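Local coordinates for protein chloride intracellular channel Clic (Drosophila melanogaster, PDB 2YV7) that may insert into membranes from a soluble, GST-like state and form chloride channels whose activity depends on pH, at residues L158-L166 with A203-Q213. Sequence-based numbering, arbitrary orientation.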
ATOM      1  N   LEU A 158     -11.480 -14.621  -1.426  1.00 24.19           N
ATOM      2  CA  LEU A 158     -10.265 -15.356  -1.159  1.00 29.44           C
ATOM      3  C   LEU A 158     -10.527 -16.853  -0.848  1.00 31.24           C
ATOM      4  O   LEU A 158      -9.823 -17.745  -1.348  1.00 36.10           O
ATOM      5  CB  LEU A 158      -9.516 -14.683  -0.018  1.00 26.26           C
ATOM      6  CG  LEU A 158      -8.821 -13.343  -0.395  1.00 23.53           C
ATOM      7  CD1 LEU A 158      -8.416 -12.615   0.811  1.00 24.29           C
ATOM      8  CD2 LEU A 158      -7.592 -13.639  -1.426  1.00 25.88           C
ATOM      9  N   SER A 159     -11.533 -17.091  -0.014  1.00 31.15           N
ATOM     10  CA  SER A 159     -11.933 -18.437   0.393  1.00 34.78           C
ATOM     11  C   SER A 159     -12.408 -19.208  -0.848  1.00 30.68           C
ATOM     12  O   SER A 159     -12.025 -20.387  -1.028  1.00 32.53           O
ATOM     13  CB  SER A 159     -13.043 -18.274   1.466  1.00 30.91           C
ATOM     14  OG  SER A 159     -13.542 -19.510   1.937  1.00 43.37           O
ATOM     15  N   ALA A 160     -13.204 -18.567  -1.712  1.00 27.95           N
ATOM     16  CA  ALA A 160     -13.772 -19.231  -2.913  1.00 33.57           C
ATOM     17  C   ALA A 160     -12.656 -19.529  -3.910  1.00 35.36           C
ATOM     18  O   ALA A 160     -12.614 -20.616  -4.492  1.00 40.48           O
ATOM     19  CB  ALA A 160     -14.814 -18.419  -3.568  1.00 32.59           C
ATOM     20  N   ARG A 161     -11.719 -18.591  -4.049  1.00 35.78           N
ATOM     21  CA  ARG A 161     -10.626 -18.760  -5.025  1.00 37.25           C
ATOM     22  C   ARG A 161      -9.553 -19.711  -4.529  1.00 37.68           C
ATOM     23  O   ARG A 161      -8.933 -20.392  -5.331  1.00 44.64           O
ATOM     24  CB  ARG A 161     -10.066 -17.400  -5.478  1.00 38.03           C
ATOM     25  CG  ARG A 161     -11.116 -16.444  -6.184  1.00 45.06           C
ATOM     26  CD  ARG A 161     -11.237 -16.700  -7.703  1.00 42.05           C
ATOM     27  NE  ARG A 161     -11.961 -15.662  -8.457  1.00 47.37           N
ATOM     28  CZ  ARG A 161     -11.390 -14.627  -9.087  1.00 45.59           C
ATOM     29  NH1 ARG A 161     -10.077 -14.445  -9.037  1.00 47.71           N
ATOM     30  NH2 ARG A 161     -12.130 -13.745  -9.750  1.00 47.61           N
ATOM     31  N   ASN A 162      -9.341 -19.797  -3.215  1.00 34.16           N
ATOM     32  CA  ASN A 162      -8.262 -20.573  -2.608  1.00 34.31           C
ATOM     33  C   ASN A 162      -6.930 -20.423  -3.341  1.00 39.40           C
ATOM     34  O   ASN A 162      -6.260 -21.393  -3.640  1.00 37.73           O
ATOM     35  CB  ASN A 162      -8.648 -22.049  -2.443  1.00 45.41           C
ATOM     36  CG  ASN A 162      -7.924 -22.713  -1.275  1.00 47.48           C
ATOM     37  OD1 ASN A 162      -7.866 -22.167  -0.164  1.00 52.19           O
ATOM     38  ND2 ASN A 162      -7.360 -23.884  -1.518  1.00 49.88           N
ATOM     39  N   THR A 163      -6.573 -19.182  -3.646  1.00 33.11           N
ATOM     40  CA  THR A 163      -5.268 -18.854  -4.198  1.00 36.56           C
ATOM     41  C   THR A 163      -4.576 -17.997  -3.139  1.00 35.22           C
ATOM     42  O   THR A 163      -5.238 -17.517  -2.203  1.00 33.92           O
ATOM     43  CB  THR A 163      -5.407 -18.123  -5.509  1.00 36.95           C
ATOM     44  OG1 THR A 163      -6.286 -16.978  -5.351  1.00 38.94           O
ATOM     45  CG2 THR A 163      -6.000 -19.065  -6.570  1.00 39.12           C
ATOM     46  N   ARG A 164      -3.257 -17.862  -3.252  1.00 33.68           N
ATOM     47  CA  ARG A 164      -2.475 -17.186  -2.234  1.00 32.55           C
ATOM     48  C   ARG A 164      -2.868 -15.713  -2.298  1.00 33.71           C
ATOM     49  O   ARG A 164      -3.029 -15.114  -1.259  1.00 33.24           O
ATOM     50  CB  ARG A 164      -0.961 -17.298  -2.431  1.00 32.69           C
ATOM     51  CG  ARG A 164      -0.150 -16.677  -1.307  1.00 39.93           C
ATOM     52  CD  ARG A 164       1.309 -16.864  -1.486  1.00 42.57           C
ATOM     53  NE  ARG A 164       1.674 -18.121  -0.886  1.00 50.36           N
ATOM     54  CZ  ARG A 164       2.563 -18.265   0.087  1.00 50.65           C
ATOM     55  NH1 ARG A 164       3.227 -17.220   0.581  1.00 53.42           N
ATOM     56  NH2 ARG A 164       2.803 -19.486   0.538  1.00 54.62           N
ATOM     57  N   PHE A 165      -3.041 -15.189  -3.507  1.00 30.80           N
ATOM     58  CA  PHE A 165      -3.353 -13.743  -3.642  1.00 31.33           C
ATOM     59  C   PHE A 165      -4.688 -13.491  -4.348  1.00 29.95           C
ATOM     60  O   PHE A 165      -5.433 -14.427  -4.621  1.00 29.50           O
ATOM     61  CB  PHE A 165      -2.170 -13.088  -4.365  1.00 29.36           C
ATOM     62  CG  PHE A 165      -0.874 -13.249  -3.632  1.00 28.79           C
ATOM     63  CD1 PHE A 165      -0.659 -12.623  -2.406  1.00 30.96           C
ATOM     64  CD2 PHE A 165       0.150 -14.057  -4.183  1.00 32.96           C
ATOM     65  CE1 PHE A 165       0.560 -12.755  -1.734  1.00 32.39           C
ATOM     66  CE2 PHE A 165       1.388 -14.173  -3.514  1.00 31.33           C
ATOM     67  CZ  PHE A 165       1.575 -13.530  -2.301  1.00 29.46           C
ATOM     68  N   LEU A 166      -5.037 -12.236  -4.625  1.00 25.70           N
ATOM     69  CA  LEU A 166      -6.407 -11.976  -5.073  1.00 26.42           C
ATOM     70  C   LEU A 166      -6.757 -12.657  -6.423  1.00 29.91           C
ATOM     71  O   LEU A 166      -7.901 -13.000  -6.656  1.00 29.92           O
ATOM     72  CB  LEU A 166      -6.680 -10.487  -5.268  1.00 24.69           C
ATOM     73  CG  LEU A 166      -6.861  -9.705  -3.981  1.00 24.61           C
ATOM     74  CD1 LEU A 166      -6.646  -8.221  -4.196  1.00 26.20           C
ATOM     75  CD2 LEU A 166      -8.311  -9.945  -3.418  1.00 26.41           C
ATOM     76  N   ALA A 203      -9.742 -16.658   5.620  1.00 23.96           N
ATOM     77  CA  ALA A 203      -9.003 -16.509   4.312  1.00 22.09           C
ATOM     78  C   ALA A 203      -8.282 -15.144   4.270  1.00 25.54           C
ATOM     79  O   ALA A 203      -7.158 -15.005   3.713  1.00 25.76           O
ATOM     80  CB  ALA A 203      -9.919 -16.655   3.181  1.00 23.71           C
ATOM     81  N   LEU A 204      -8.940 -14.150   4.853  1.00 23.52           N
ATOM     82  CA  LEU A 204      -8.359 -12.801   4.971  1.00 27.88           C
ATOM     83  C   LEU A 204      -7.139 -12.796   5.897  1.00 26.10           C
ATOM     84  O   LEU A 204      -6.116 -12.170   5.603  1.00 24.75           O
ATOM     85  CB  LEU A 204      -9.442 -11.791   5.389  1.00 24.83           C
ATOM     86  CG  LEU A 204      -8.969 -10.308   5.296  1.00 24.19           C
ATOM     87  CD1 LEU A 204      -8.540  -9.897   3.849  1.00 26.86           C
ATOM     88  CD2 LEU A 204     -10.023  -9.353   5.879  1.00 27.33           C
ATOM     89  N   TRP A 205      -7.228 -13.513   7.014  1.00 23.81           N
ATOM     90  CA  TRP A 205      -6.101 -13.532   7.953  1.00 24.59           C
ATOM     91  C   TRP A 205      -4.955 -14.284   7.304  1.00 29.91           C
ATOM     92  O   TRP A 205      -3.801 -13.892   7.425  1.00 29.54           O
ATOM     93  CB  TRP A 205      -6.549 -14.138   9.302  1.00 26.17           C
ATOM     94  CG  TRP A 205      -7.104 -13.109  10.191  1.00 28.44           C
ATOM     95  CD1 TRP A 205      -8.386 -13.036  10.697  1.00 26.17           C
ATOM     96  CD2 TRP A 205      -6.404 -11.950  10.683  1.00 25.62           C
ATOM     97  NE1 TRP A 205      -8.504 -11.916  11.475  1.00 27.40           N
ATOM     98  CE2 TRP A 205      -7.320 -11.228  11.493  1.00 28.91           C
ATOM     99  CE3 TRP A 205      -5.080 -11.467  10.519  1.00 25.99           C
ATOM    100  CZ2 TRP A 205      -6.976 -10.042  12.160  1.00 24.99           C
ATOM    101  CZ3 TRP A 205      -4.712 -10.245  11.166  1.00 25.91           C
ATOM    102  CH2 TRP A 205      -5.671  -9.555  11.985  1.00 28.10           C
ATOM    103  N   ARG A 206      -5.294 -15.301   6.526  1.00 27.29           N
ATOM    104  CA  ARG A 206      -4.276 -16.092   5.795  1.00 27.41           C
ATOM    105  C   ARG A 206      -3.612 -15.198   4.716  1.00 29.57           C
ATOM    106  O   ARG A 206      -2.405 -15.238   4.526  1.00 27.75           O
ATOM    107  CB  ARG A 206      -4.919 -17.329   5.211  1.00 32.26           C
ATOM    108  CG  ARG A 206      -3.979 -18.238   4.383  1.00 37.18           C
ATOM    109  CD  ARG A 206      -4.656 -19.572   3.896  1.00 40.81           C
ATOM    110  NE  ARG A 206      -6.103 -19.492   3.620  1.00 48.57           N
ATOM    111  CZ  ARG A 206      -7.060 -20.078   4.369  1.00 50.28           C
ATOM    112  NH1 ARG A 206      -6.736 -20.806   5.448  1.00 52.86           N
ATOM    113  NH2 ARG A 206      -8.354 -19.945   4.046  1.00 49.72           N
ATOM    114  N   TYR A 207      -4.399 -14.354   4.051  1.00 24.97           N
ATOM    115  CA  TYR A 207      -3.841 -13.421   3.084  1.00 24.08           C
ATOM    116  C   TYR A 207      -2.844 -12.450   3.784  1.00 25.52           C
ATOM    117  O   TYR A 207      -1.748 -12.195   3.273  1.00 24.92           O
ATOM    118  CB  TYR A 207      -5.021 -12.626   2.463  1.00 23.30           C
ATOM    119  CG  TYR A 207      -4.678 -11.627   1.394  1.00 22.77           C
ATOM    120  CD1 TYR A 207      -4.377 -12.018   0.084  1.00 26.26           C
ATOM    121  CD2 TYR A 207      -4.710 -10.270   1.695  1.00 23.53           C
ATOM    122  CE1 TYR A 207      -4.115 -11.081  -0.940  1.00 25.51           C
ATOM    123  CE2 TYR A 207      -4.457  -9.288   0.677  1.00 25.90           C
ATOM    124  CZ  TYR A 207      -4.185  -9.690  -0.610  1.00 22.65           C
ATOM    125  OH  TYR A 207      -3.973  -8.701  -1.525  1.00 23.74           O
ATOM    126  N   MET A 208      -3.241 -11.895   4.944  1.00 24.36           N
ATOM    127  CA  MET A 208      -2.363 -10.983   5.677  1.00 28.05           C
ATOM    128  C   MET A 208      -1.103 -11.702   6.177  1.00 25.50           C
ATOM    129  O   MET A 208       0.021 -11.144   6.143  1.00 25.82           O
ATOM    130  CB  MET A 208      -3.145 -10.278   6.800  1.00 23.41           C
ATOM    131  CG  MET A 208      -4.182  -9.349   6.215  1.00 23.83           C
ATOM    132  SD  MET A 208      -4.999  -8.302   7.420  1.00 26.52           S
ATOM    133  CE  MET A 208      -6.320  -9.351   7.963  1.00 26.86           C
ATOM    134  N   TYR A 209      -1.267 -12.955   6.574  1.00 28.05           N
ATOM    135  CA  TYR A 209      -0.131 -13.741   6.988  1.00 29.86           C
ATOM    136  C   TYR A 209       0.892 -13.730   5.853  1.00 28.42           C
ATOM    137  O   TYR A 209       2.065 -13.382   6.055  1.00 31.59           O
ATOM    138  CB  TYR A 209      -0.575 -15.141   7.338  1.00 37.60           C
ATOM    139  CG  TYR A 209       0.552 -16.028   7.731  1.00 43.93           C
ATOM    140  CD1 TYR A 209       1.112 -15.934   9.007  1.00 43.67           C
ATOM    141  CD2 TYR A 209       1.053 -16.959   6.848  1.00 42.33           C
ATOM    142  CE1 TYR A 209       2.166 -16.761   9.386  1.00 47.51           C
ATOM    143  CE2 TYR A 209       2.086 -17.788   7.213  1.00 46.99           C
ATOM    144  CZ  TYR A 209       2.647 -17.673   8.491  1.00 44.92           C
ATOM    145  OH  TYR A 209       3.686 -18.512   8.880  1.00 47.65           O
ATOM    146  N   HIS A 210       0.442 -14.041   4.658  1.00 25.94           N
ATOM    147  CA  HIS A 210       1.320 -13.983   3.486  1.00 27.55           C
ATOM    148  C   HIS A 210       1.839 -12.623   3.145  1.00 30.42           C
ATOM    149  O   HIS A 210       2.926 -12.508   2.629  1.00 29.27           O
ATOM    150  CB  HIS A 210       0.663 -14.608   2.286  1.00 30.76           C
ATOM    151  CG  HIS A 210       0.394 -16.069   2.471  1.00 35.83           C
ATOM    152  ND1 HIS A 210       1.358 -16.944   2.928  1.00 38.67           N
ATOM    153  CD2 HIS A 210      -0.746 -16.794   2.338  1.00 34.58           C
ATOM    154  CE1 HIS A 210       0.832 -18.158   3.032  1.00 37.93           C
ATOM    155  NE2 HIS A 210      -0.442 -18.096   2.668  1.00 37.57           N
ATOM    156  N   MET A 211       1.028 -11.580   3.369  1.00 24.69           N
ATOM    157  CA  MET A 211       1.475 -10.206   3.154  1.00 23.24           C
ATOM    158  C   MET A 211       2.664  -9.823   3.979  1.00 24.94           C
ATOM    159  O   MET A 211       3.566  -9.107   3.500  1.00 27.58           O
ATOM    160  CB  MET A 211       0.279  -9.260   3.423  1.00 23.57           C
ATOM    161  CG  MET A 211       0.523  -8.030   4.085  1.00 32.28           C
ATOM    162  SD  MET A 211      -1.155  -7.257   4.146  1.00 25.79           S
ATOM    163  CE  MET A 211      -1.155  -6.869   5.866  1.00 32.51           C
ATOM    164  N   TYR A 212       2.722 -10.347   5.197  1.00 23.79           N
ATOM    165  CA  TYR A 212       3.838 -10.033   6.054  1.00 28.05           C
ATOM    166  C   TYR A 212       5.101 -10.805   5.696  1.00 33.28           C
ATOM    167  O   TYR A 212       6.169 -10.433   6.183  1.00 38.36           O
ATOM    168  CB  TYR A 212       3.449 -10.279   7.492  1.00 26.67           C
ATOM    169  CG  TYR A 212       2.354  -9.319   7.978  1.00 23.79           C
ATOM    170  CD1 TYR A 212       2.480  -7.880   7.818  1.00 21.29           C
ATOM    171  CD2 TYR A 212       1.196  -9.825   8.609  1.00 25.05           C
ATOM    172  CE1 TYR A 212       1.491  -7.018   8.218  1.00 24.66           C
ATOM    173  CE2 TYR A 212       0.196  -8.948   9.047  1.00 23.21           C
ATOM    174  CZ  TYR A 212       0.365  -7.561   8.882  1.00 24.15           C
ATOM    175  OH  TYR A 212      -0.603  -6.737   9.293  1.00 23.85           O
ATOM    176  N   GLN A 213       4.965 -11.885   4.910  1.00 30.25           N
ATOM    177  CA  GLN A 213       6.114 -12.673   4.396  1.00 30.95           C
ATOM    178  C   GLN A 213       6.644 -12.092   3.088  1.00 37.77           C
ATOM    179  O   GLN A 213       7.663 -12.575   2.566  1.00 34.55           O
ATOM    180  CB  GLN A 213       5.742 -14.142   4.176  1.00 34.43           C
ATOM    181  CG  GLN A 213       5.451 -14.903   5.442  1.00 38.07           C
ATOM    182  CD  GLN A 213       5.006 -16.355   5.192  1.00 43.54           C
ATOM    183  OE1 GLN A 213       4.662 -16.751   4.058  1.00 44.75           O
ATOM    184  NE2 GLN A 213       4.978 -17.145   6.263  1.00 43.12           N
TER
HETATM  185  O   HOH W   1       4.077 -14.213   0.743  1.00 40.50           O
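A203 meets L158 and S159 where the end of helix 141-161 lies beside helix 202-212, in the all-helical C-terminal domain of a GST-like fold. The methyl of A203 packs against L158, CB to CB at 3.8 Å, and reaches the backbone N of S159. L204 touches L158 methyl to methyl through its CD1, and its side chain also rests on L151 and I154 earlier in helix 141-161.

Y207 carries the middle of the contact. Its CG stands anti to the backbone N (chi1 -178°), which sends the ring toward the loop after N162, the residue that follows the last helical one with positive phi. L158 crosses it at about a right angle, CD1 lying 3.8 Å from Y207 CB. At the ring edge, near its plane, come R164 O, 3.6 Å from Y207 CD1, and the CA of F165. The F165 ring offers its own edge to Y207 CE1. Y207 OH hydrogen-bonds to D175 OD1 in helix 173-193, which also takes the N-H of L166, so a single carboxylate ties the tyrosine to the loop.

H210 turns one face of its imidazole to R164. The arginine chain bends at chi3 (-88°) and brings its guanidinium over that face, offset toward the rim. The two planes are tilted by 31°. R164 CG sits 4.0 Å from the H210 ring centroid in a CH-pi contact. Replacing the imidazole by an alanine's methyl is likely to strip the R164 guanidinium and CG of the face they pack on, leaving the arginine end freer to turn. R164 NH1 is 3.0 Å from H210 ND1, but the angle is too poor for a hydrogen bond; ND1 instead donates weakly to Q213 OE1, in the plane of the imidazole. A water bridges the segments, donating a hydrogen bond to H210 O at 2.8 Å and accepting a weak one from R164 NH1 at 3.1 Å.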